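Local coordinates for protein dephospho-CoA kinase (Legionella pneumophila subsp. pneumophila, PDB 4TTR) that probably catalyses the last step of coenzyme A biosynthesis, the ATP-dependent phosphorylation of the 3'-hydroxyl group of dephospho-CoA, at residues T31-F36 and V43-K48; L138-L143 and L208-I213; A183-I188 and H204-R209. One frame throughout, in Å; residues are numbered along the deposited sequence.

Three contacts join helices to the parallel sheet of a P-loop kinase fold. From the N terminus, interaction 1 comes first and closes the short loop between helix 29-38 and strand 42-45, at one edge of the sheet. Interaction 2 spans a much longer excursion, from strand 140-145 to the C-terminal helix 192-213. Interaction 3 nests within it, joining the opposite edge strand 185-188 to the same helix and sharing Leu208 and Arg209 with it. Their strands are neighbours: Leu143 and Leu187 are joined through their backbones. Phe36 packs on Leu142 and Tyr207, so helix 29-38 and helix 192-213 meet on one side of the sheet.

Interaction 1. Residues T31-F36 and V43-K48; sequences TVAEFF and VIYADK
Ala33 and Tyr45 meet where the helix of the P-loop packs on the strand that follows it, within the beta-alpha-beta crossover that runs from strand 18-23 through helix 29-38 to strand 42-45. The Ala33 methyl comes obliquely to the hydroxyl end of the tyrosine ring, with Ala33 CB 3.8 Å from both Tyr45 CE1 and Tyr45 OH; no hydrogen bond joins the two segments. Val43 fills in beside the tyrosine: Val43 CG1 lies 4.2 Å from Ala33 CB, and its CG2 faces the helix backbone and the base of Phe36.

The Tyr45 ring is held between two aliphatic groups of its own segment, Val43 CG1 over one face and Lys48 CE over the opposite one, each offset toward the rim. With CG turned anti to the carbonyl carbon (chi1 -61°), the ring reaches back to the helix. Segments 31-36 and 43-45 run at 147°, close to antiparallel, as expected for a helix returning the chain to the next parallel strand.

Strand 122-125 lies between the two strands of the crossover, and its Glu125 touches both Ala33 and Tyr45. At the start of the helix segment, Thr31 contacts a bound 1,3-butanediol in the predicted ATP site. On strand 43-45, Val43 CG2 stops 3.7 Å from Ala33 O.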
loop_
_atom_site.group_PDB
_atom_site.type_symbol
_atom_site.label_atom_id
_atom_site.label_comp_id
_atom_site.label_asym_id
_atom_site.label_seq_id
_atom_site.Cartn_x
_atom_site.Cartn_y
_atom_site.Cartn_z
ATOM N N THR A 31 3.668 9.007 3.684
ATOM C CA THR A 31 4.662 10.043 3.930
ATOM C C THR A 31 6.028 9.560 3.451
ATOM O O THR A 31 6.802 10.320 2.868
ATOM C CB THR A 31 4.737 10.411 5.417
ATOM O OG1 THR A 31 3.447 10.844 5.865
ATOM C CG2 THR A 31 5.758 11.519 5.651
ATOM N N VAL A 32 6.312 8.287 3.705
ATOM C CA VAL A 32 7.537 7.661 3.228
ATOM C C VAL A 32 7.584 7.717 1.708
ATOM O O VAL A 32 8.622 8.022 1.129
ATOM C CB VAL A 32 7.650 6.200 3.721
ATOM C CG1 VAL A 32 8.745 5.442 2.978
ATOM C CG2 VAL A 32 7.920 6.174 5.211
ATOM N N ALA A 33 6.456 7.428 1.065
ATOM C CA ALA A 33 6.379 7.482 -0.392
ATOM C C ALA A 33 6.684 8.888 -0.900
ATOM O O ALA A 33 7.395 9.054 -1.890
ATOM C CB ALA A 33 5.010 7.034 -0.870
ATOM N N GLU A 34 6.155 9.896 -0.213
ATOM C CA GLU A 34 6.376 11.283 -0.604
ATOM C C GLU A 34 7.855 11.654 -0.495
ATOM O O GLU A 34 8.391 12.348 -1.357
ATOM C CB GLU A 34 5.520 12.224 0.255
ATOM C CG GLU A 34 5.686 13.710 -0.060
ATOM C CD GLU A 34 5.308 14.070 -1.492
ATOM O OE1 GLU A 34 5.717 15.155 -1.959
ATOM O OE2 GLU A 34 4.597 13.278 -2.150
ATOM N N PHE A 35 8.516 11.189 0.561
ATOM C CA PHE A 35 9.935 11.476 0.741
ATOM C C PHE A 35 10.752 10.840 -0.384
ATOM O O PHE A 35 11.675 11.460 -0.905
ATOM C CB PHE A 35 10.427 10.989 2.113
ATOM C CG PHE A 35 10.086 11.921 3.256
ATOM C CD1 PHE A 35 10.241 13.292 3.128
ATOM C CD2 PHE A 35 9.605 11.420 4.456
ATOM C CE1 PHE A 35 9.929 14.143 4.171
ATOM C CE2 PHE A 35 9.288 12.270 5.506
ATOM C CZ PHE A 35 9.450 13.631 5.362
ATOM N N PHE A 36 10.410 9.613 -0.770
ATOM C CA PHE A 36 11.061 8.976 -1.915
ATOM C C PHE A 36 10.780 9.764 -3.186
ATOM O O PHE A 36 11.665 9.952 -4.028
ATOM C CB PHE A 36 10.595 7.527 -2.079
ATOM C CG PHE A 36 11.347 6.554 -1.221
ATOM C CD1 PHE A 36 12.652 6.210 -1.531
ATOM C CD2 PHE A 36 10.762 5.998 -0.096
ATOM C CE1 PHE A 36 13.358 5.326 -0.737
ATOM C CE2 PHE A 36 11.463 5.110 0.699
ATOM C CZ PHE A 36 12.760 4.773 0.377
ATOM N N VAL A 43 7.331 6.884 -8.068
ATOM C CA VAL A 43 6.506 6.071 -7.183
ATOM C C VAL A 43 5.218 5.668 -7.895
ATOM O O VAL A 43 4.454 6.522 -8.338
ATOM C CB VAL A 43 6.163 6.816 -5.883
ATOM C CG1 VAL A 43 5.354 5.919 -4.952
ATOM C CG2 VAL A 43 7.433 7.286 -5.195
ATOM N N ILE A 44 4.999 4.364 -8.009
ATOM C CA ILE A 44 3.763 3.836 -8.568
ATOM C C ILE A 44 2.824 3.457 -7.424
ATOM O O ILE A 44 3.162 2.620 -6.584
ATOM C CB ILE A 44 4.024 2.615 -9.474
ATOM C CG1 ILE A 44 4.964 3.002 -10.622
ATOM C CG2 ILE A 44 2.712 2.074 -10.031
ATOM C CD1 ILE A 44 5.464 1.833 -11.444
ATOM N N TYR A 45 1.655 4.090 -7.393
ATOM C CA TYR A 45 0.669 3.856 -6.339
ATOM C C TYR A 45 -0.414 2.887 -6.793
ATOM O O TYR A 45 -1.333 3.271 -7.514
ATOM C CB TYR A 45 0.025 5.174 -5.910
ATOM C CG TYR A 45 1.000 6.180 -5.352
ATOM C CD1 TYR A 45 1.354 6.163 -4.007
ATOM C CD2 TYR A 45 1.566 7.152 -6.165
ATOM C CE1 TYR A 45 2.249 7.084 -3.492
ATOM C CE2 TYR A 45 2.459 8.077 -5.660
ATOM C CZ TYR A 45 2.797 8.040 -4.324
ATOM O OH TYR A 45 3.689 8.962 -3.824
ATOM N N ALA A 46 -0.308 1.633 -6.364
ATOM C CA ALA A 46 -1.272 0.611 -6.757
ATOM C C ALA A 46 -2.673 0.956 -6.264
ATOM O O ALA A 46 -3.663 0.578 -6.882
ATOM C CB ALA A 46 -0.854 -0.746 -6.230
ATOM N N ASP A 47 -2.748 1.674 -5.148
ATOM C CA ASP A 47 -4.030 2.077 -4.581
ATOM C C ASP A 47 -4.697 3.137 -5.449
ATOM O O ASP A 47 -5.915 3.118 -5.637
ATOM C CB ASP A 47 -3.840 2.602 -3.155
ATOM C CG ASP A 47 -5.152 2.993 -2.492
ATOM O OD1 ASP A 47 -6.222 2.539 -2.953
ATOM O OD2 ASP A 47 -5.107 3.746 -1.495
ATOM N N LYS A 48 -3.899 4.061 -5.976
ATOM C CA LYS A 48 -4.420 5.110 -6.844
ATOM C C LYS A 48 -4.915 4.519 -8.154
ATOM O O LYS A 48 -5.914 4.971 -8.714
ATOM C CB LYS A 48 -3.351 6.163 -7.128
ATOM C CG LYS A 48 -2.971 7.016 -5.934
ATOM C CD LYS A 48 -1.936 8.061 -6.324
ATOM C CE LYS A 48 -1.472 8.874 -5.125
ATOM N NZ LYS A 48 -2.553 9.738 -4.579
#

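Interaction 2. Residues L138-L143 and L208-I213; sequences LQKVLL and LREAKI
Lys140 and Glu210 carry the whole contact, a salt bridge at the protein surface between a sheet strand and the C-terminal helix. The charged groups are paired rather than hydrogen-bonded: Lys140 NZ lies 3.6 Å from Glu210 OE2 and about as far from Glu210 OE1. The lysine chain bends at chi2 (-71°), whereas the glutamate is extended beyond CG, and the two side chains cross at about a right angle. The ammonium stands at a similar distance from both carboxylate oxygens, without a close grip on either. Arg209 adds a second positive charge, with Arg209 NH2 at a long 3.9 Å from Glu210 OE2. That oxygen lies well out of the guanidinium plane, so no N-H is aimed at it, and because the arginine has two conformers this link is tentative.

There is no apolar pairing of side chains; the methylene Lys140 CE is modelled beside Glu210 OE1, at a separation too short to be relied on. The contact buries OE1, which has no hydrogen-bonding partner in the model.

Backbone bonds support the helical partner: Lys212 N reaches Leu208 O at 3.1 Å, while the bonds made by Ile213 N are weak.

Around the pair, Tyr17, just ahead of strand 18-23, touches both Lys140 and Glu210. Strand 140-145 runs between strands 18-23 and 185-188, and Leu142 packs on Leu203 and Tyr207 of helix 192-213, which continues past the sheet to place Glu210 beside Lys140.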
loop_
_atom_site.group_PDB
_atom_site.type_symbol
_atom_site.label_atom_id
_atom_site.label_comp_id
_atom_site.label_asym_id
_atom_site.label_seq_id
_atom_site.Cartn_x
_atom_site.Cartn_y
_atom_site.Cartn_z
ATOM N N LEU A 138 9.725 -7.903 -7.823
ATOM C CA LEU A 138 10.314 -6.966 -6.873
ATOM C C LEU A 138 11.714 -7.401 -6.455
ATOM O O LEU A 138 11.925 -8.559 -6.105
ATOM C CB LEU A 138 9.421 -6.838 -5.637
ATOM C CG LEU A 138 8.002 -6.318 -5.868
ATOM C CD1 LEU A 138 7.249 -6.275 -4.550
ATOM C CD2 LEU A 138 8.018 -4.946 -6.525
ATOM N N GLN A 139 12.670 -6.477 -6.483
ATOM C CA GLN A 139 14.013 -6.764 -5.985
ATOM C C GLN A 139 14.039 -6.704 -4.466
ATOM O O GLN A 139 14.738 -7.476 -3.810
ATOM C CB GLN A 139 15.038 -5.770 -6.538
ATOM C CG GLN A 139 15.426 -5.938 -7.995
ATOM C CD GLN A 139 15.626 -7.377 -8.390
ATOM O OE1 GLN A 139 16.492 -8.081 -7.851
ATOM N NE2 GLN A 139 14.836 -7.821 -9.365
ATOM N N LYS A 140 13.285 -5.757 -3.922
ATOM C CA LYS A 140 13.266 -5.508 -2.491
ATOM C C LYS A 140 11.848 -5.257 -2.016
ATOM O O LYS A 140 10.999 -4.815 -2.790
ATOM C CB LYS A 140 14.137 -4.303 -2.142
ATOM C CG LYS A 140 15.587 -4.439 -2.525
ATOM C CD LYS A 140 16.291 -5.435 -1.635
ATOM C CE LYS A 140 17.775 -5.179 -1.631
ATOM N NZ LYS A 140 18.512 -6.188 -0.842
ATOM N N VAL A 141 11.607 -5.540 -0.740
ATOM C CA VAL A 141 10.380 -5.132 -0.076
ATOM C C VAL A 141 10.739 -4.269 1.129
ATOM O O VAL A 141 11.608 -4.624 1.930
ATOM C CB VAL A 141 9.533 -6.344 0.363
ATOM C CG1 VAL A 141 8.307 -5.895 1.156
ATOM C CG2 VAL A 141 9.104 -7.157 -0.854
ATOM N N LEU A 142 10.078 -3.122 1.223
ATOM C CA LEU A 142 10.215 -2.213 2.351
ATOM C C LEU A 142 8.908 -2.204 3.131
ATOM O O LEU A 142 7.843 -1.940 2.574
ATOM C CB LEU A 142 10.573 -0.802 1.872
ATOM C CG LEU A 142 10.538 0.336 2.896
ATOM C CD1 LEU A 142 11.526 0.089 4.028
ATOM C CD2 LEU A 142 10.838 1.652 2.206
ATOM N N LEU A 143 9.000 -2.515 4.416
ATOM C CA LEU A 143 7.843 -2.517 5.299
ATOM C C LEU A 143 7.969 -1.401 6.327
ATOM O O LEU A 143 8.914 -1.374 7.112
ATOM C CB LEU A 143 7.708 -3.875 5.986
ATOM C CG LEU A 143 6.744 -3.975 7.169
ATOM C CD1 LEU A 143 5.343 -3.524 6.783
ATOM C CD2 LEU A 143 6.733 -5.402 7.686
ATOM N N LEU A 208 19.988 2.962 -4.469
ATOM C CA LEU A 208 20.847 3.451 -5.546
ATOM C C LEU A 208 22.076 2.561 -5.701
ATOM O O LEU A 208 22.442 2.182 -6.811
ATOM C CB LEU A 208 21.294 4.891 -5.280
ATOM C CG LEU A 208 20.284 6.026 -5.467
ATOM C CD1 LEU A 208 20.949 7.353 -5.144
ATOM C CD2 LEU A 208 19.714 6.049 -6.881
ATOM N N ARG A 209 22.704 2.239 -4.576
ATOM C CA ARG A 209 23.913 1.424 -4.578
ATOM C C ARG A 209 23.637 0.036 -5.152
ATOM O O ARG A 209 24.351 -0.430 -6.035
ATOM C CB ARG A 209 24.478 1.309 -3.159
ATOM C CG ARG A 209 25.853 0.666 -3.084
ATOM C CD ARG A 209 26.332 0.504 -1.649
ATOM N NE ARG A 209 25.582 -0.518 -0.926
ATOM C CZ ARG A 209 25.712 -1.826 -1.125
ATOM N NH1 ARG A 209 26.560 -2.286 -2.037
ATOM N NH2 ARG A 209 24.987 -2.679 -0.417
ATOM N N GLU A 210 22.592 -0.614 -4.654
ATOM C CA GLU A 210 22.274 -1.976 -5.068
ATOM C C GLU A 210 21.736 -2.058 -6.499
ATOM O O GLU A 210 21.999 -3.031 -7.201
ATOM C CB GLU A 210 21.276 -2.593 -4.088
ATOM C CG GLU A 210 21.953 -3.227 -2.876
ATOM C CD GLU A 210 21.007 -3.459 -1.711
ATOM O OE1 GLU A 210 19.862 -2.961 -1.757
ATOM O OE2 GLU A 210 21.413 -4.139 -0.742
ATOM N N ALA A 211 20.993 -1.048 -6.936
ATOM C CA ALA A 211 20.515 -1.013 -8.319
ATOM C C ALA A 211 21.679 -0.817 -9.288
ATOM O O ALA A 211 21.633 -1.270 -10.430
ATOM C CB ALA A 211 19.484 0.092 -8.505
ATOM N N LYS A 212 22.722 -0.136 -8.831
ATOM C CA LYS A 212 23.873 0.149 -9.676
ATOM C C LYS A 212 24.666 -1.116 -10.007
ATOM O O LYS A 212 25.190 -1.250 -11.112
ATOM C CB LYS A 212 24.784 1.173 -8.997
ATOM C CG LYS A 212 26.066 1.473 -9.764
ATOM C CD LYS A 212 26.931 2.499 -9.044
ATOM C CE LYS A 212 26.200 3.817 -8.832
ATOM N NZ LYS A 212 27.126 4.912 -8.439
ATOM N N ILE A 213 24.747 -2.041 -9.055
ATOM C CA ILE A 213 25.573 -3.237 -9.212
ATOM C C ILE A 213 24.768 -4.491 -9.559
ATOM O O ILE A 213 25.330 -5.580 -9.683
ATOM C CB ILE A 213 26.386 -3.504 -7.931
ATOM C CG1 ILE A 213 25.463 -3.784 -6.744
ATOM C CG2 ILE A 213 27.273 -2.309 -7.629
ATOM C CD1 ILE A 213 26.194 -4.214 -5.496
#

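Interaction 3. Residues A183-I188 and H204-R209; sequences ADDVLI and HQKYLR
The Asp185 carboxylate and the Tyr207 ring approach from opposite directions with their planes 73° apart. Asp185 OD2 lies obliquely to the ring, 3.7 Å from Tyr207 OH, too far for a hydrogen bond. Tyr121 meets the tyrosine edge-to-face, and Phe36 of helix 29-38 also packs on it. One turn back, the His204 ring has Leu208 CG over one face, offset toward the rim, while its ND1 is hydrogen-bonded to Tyr121 OH; Tyr121 thus contacts both the histidine and the tyrosine.

The polar link is the salt bridge from Lys206 to Asp185, in which Lys206 NZ donates to Asp185 OD1. The modelled length of this Lys206 NZ to Asp185 OD1 bond, 2.5 Å, is very short and its exact value is doubtful. The lysine leaves the helix with CG anti to the backbone N (chi1 -171°) and stays extended, which carries its ammonium straight out to the strand. Asp185 OD2 is 3.6 Å from Lys206 NZ and is linked to it through a water. That water donates to Asp185 OD2 at 2.7 Å and accepts from Lys206 NZ at 2.8 Å. The two carboxylate oxygens thus have different partners, the ammonium for OD1 and the water for OD2, which should limit the group's rotation.

Leu203 also touches Asp185, and further along the strand Leu187 packs on Leu196, Lys199 and Leu203. These pairings show helix 192-213 folding back antiparallel along strand 185-188. Within the sheet, strand 185-188 is bonded through its backbone to strand 140-145. The arrangement is that of a beta-alpha unit at the edge of the parallel sheet in a P-loop kinase fold, its final helix packed against the sheet beside the P-loop helix.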
loop_
_atom_site.group_PDB
_atom_site.type_symbol
_atom_site.label_atom_id
_atom_site.label_comp_id
_atom_site.label_asym_id
_atom_site.label_seq_id
_atom_site.Cartn_x
_atom_site.Cartn_y
_atom_site.Cartn_z
ATOM N N ALA A 183 10.345 -9.112 4.587
ATOM C CA ALA A 183 10.801 -7.779 4.223
ATOM C C ALA A 183 12.321 -7.692 4.275
ATOM O O ALA A 183 12.949 -8.212 5.197
ATOM C CB ALA A 183 10.180 -6.739 5.140
ATOM N N ASP A 184 12.907 -7.040 3.277
ATOM C CA ASP A 184 14.351 -6.852 3.229
ATOM C C ASP A 184 14.759 -5.718 4.152
ATOM O O ASP A 184 15.825 -5.749 4.760
ATOM C CB ASP A 184 14.806 -6.575 1.797
ATOM C CG ASP A 184 14.450 -7.702 0.856
ATOM O OD1 ASP A 184 15.153 -8.734 0.889
ATOM O OD2 ASP A 184 13.458 -7.567 0.104
ATOM N N ASP A 185 13.887 -4.723 4.265
ATOM C CA ASP A 185 14.104 -3.616 5.182
ATOM C C ASP A 185 12.807 -3.252 5.892
ATOM O O ASP A 185 11.735 -3.238 5.285
ATOM C CB ASP A 185 14.659 -2.403 4.439
ATOM C CG ASP A 185 15.964 -2.706 3.729
ATOM O OD1 ASP A 185 17.014 -2.762 4.409
ATOM O OD2 ASP A 185 15.940 -2.892 2.495
ATOM N N VAL A 186 12.923 -2.981 7.187
ATOM C CA VAL A 186 11.810 -2.534 8.003
ATOM C C VAL A 186 12.123 -1.149 8.556
ATOM O O VAL A 186 13.085 -0.971 9.298
ATOM C CB VAL A 186 11.530 -3.512 9.157
ATOM C CG1 VAL A 186 10.416 -2.988 10.055
ATOM C CG2 VAL A 186 11.178 -4.891 8.610
ATOM N N LEU A 187 11.306 -0.172 8.179
ATOM C CA LEU A 187 11.447 1.189 8.676
ATOM C C LEU A 187 10.526 1.383 9.870
ATOM O O LEU A 187 9.308 1.479 9.717
ATOM C CB LEU A 187 11.119 2.202 7.575
ATOM C CG LEU A 187 11.638 3.631 7.744
ATOM C CD1 LEU A 187 11.409 4.400 6.450
ATOM C CD2 LEU A 187 10.977 4.353 8.905
ATOM N N ILE A 188 11.113 1.417 11.062
ATOM C CA ILE A 188 10.354 1.689 12.271
ATOM C C ILE A 188 10.151 3.196 12.380
ATOM O O ILE A 188 11.095 3.938 12.642
ATOM C CB ILE A 188 11.060 1.154 13.540
ATOM C CG1 ILE A 188 11.524 -0.292 13.326
ATOM C CG2 ILE A 188 10.120 1.249 14.742
ATOM C CD1 ILE A 188 12.300 -0.881 14.493
ATOM N N HIS A 204 17.263 5.227 0.423
ATOM C CA HIS A 204 17.458 5.740 -0.926
ATOM C C HIS A 204 18.887 5.489 -1.412
ATOM O O HIS A 204 19.093 4.970 -2.506
ATOM C CB HIS A 204 17.121 7.235 -0.960
ATOM C CG HIS A 204 17.519 7.928 -2.225
ATOM N ND1 HIS A 204 16.934 7.654 -3.443
ATOM C CD2 HIS A 204 18.424 8.907 -2.456
ATOM C CE1 HIS A 204 17.475 8.423 -4.372
ATOM N NE2 HIS A 204 18.381 9.194 -3.798
ATOM N N GLN A 205 19.873 5.833 -0.588
ATOM C CA GLN A 205 21.270 5.615 -0.948
ATOM C C GLN A 205 21.582 4.122 -1.048
ATOM O O GLN A 205 22.397 3.706 -1.866
ATOM C CB GLN A 205 22.202 6.282 0.069
ATOM C CG GLN A 205 22.076 7.799 0.131
ATOM C CD GLN A 205 22.405 8.476 -1.191
ATOM O OE1 GLN A 205 23.249 8.003 -1.952
ATOM N NE2 GLN A 205 21.733 9.588 -1.470
ATOM N N LYS A 206 20.929 3.316 -0.218
ATOM C CA LYS A 206 21.094 1.869 -0.281
ATOM C C LYS A 206 20.556 1.307 -1.598
ATOM O O LYS A 206 21.204 0.485 -2.237
ATOM C CB LYS A 206 20.390 1.206 0.900
ATOM C CG LYS A 206 20.665 -0.277 1.053
ATOM C CD LYS A 206 19.738 -0.886 2.097
ATOM C CE LYS A 206 20.252 -2.224 2.589
ATOM N NZ LYS A 206 19.379 -2.796 3.646
ATOM N N TYR A 207 19.370 1.755 -2.000
ATOM C CA TYR A 207 18.743 1.270 -3.228
ATOM C C TYR A 207 19.509 1.721 -4.472
ATOM O O TYR A 207 19.651 0.955 -5.426
ATOM C CB TYR A 207 17.288 1.746 -3.314
ATOM C CG TYR A 207 16.381 1.184 -2.240
ATOM C CD1 TYR A 207 16.515 -0.124 -1.799
ATOM C CD2 TYR A 207 15.388 1.966 -1.669
ATOM C CE1 TYR A 207 15.685 -0.636 -0.822
ATOM C CE2 TYR A 207 14.555 1.463 -0.689
ATOM C CZ TYR A 207 14.706 0.162 -0.271
ATOM O OH TYR A 207 13.876 -0.341 0.708
ATOM N N LEU A 208 19.988 2.962 -4.469
ATOM C CA LEU A 208 20.847 3.451 -5.546
ATOM C C LEU A 208 22.076 2.561 -5.701
ATOM O O LEU A 208 22.442 2.182 -6.811
ATOM C CB LEU A 208 21.294 4.891 -5.280
ATOM C CG LEU A 208 20.284 6.026 -5.467
ATOM C CD1 LEU A 208 20.949 7.353 -5.144
ATOM C CD2 LEU A 208 19.714 6.049 -6.881
ATOM N N ARG A 209 22.704 2.239 -4.576
ATOM C CA ARG A 209 23.913 1.424 -4.578
ATOM C C ARG A 209 23.637 0.036 -5.152
ATOM O O ARG A 209 24.351 -0.430 -6.035
ATOM C CB ARG A 209 24.478 1.309 -3.159
ATOM C CG ARG A 209 25.853 0.666 -3.084
ATOM C CD ARG A 209 26.332 0.504 -1.649
ATOM N NE ARG A 209 25.582 -0.518 -0.926
ATOM C CZ ARG A 209 25.712 -1.826 -1.125
ATOM N NH1 ARG A 209 26.560 -2.286 -2.037
ATOM N NH2 ARG A 209 24.987 -2.679 -0.417
HETATM O O HOH W 1 18.067 -4.290 1.623
#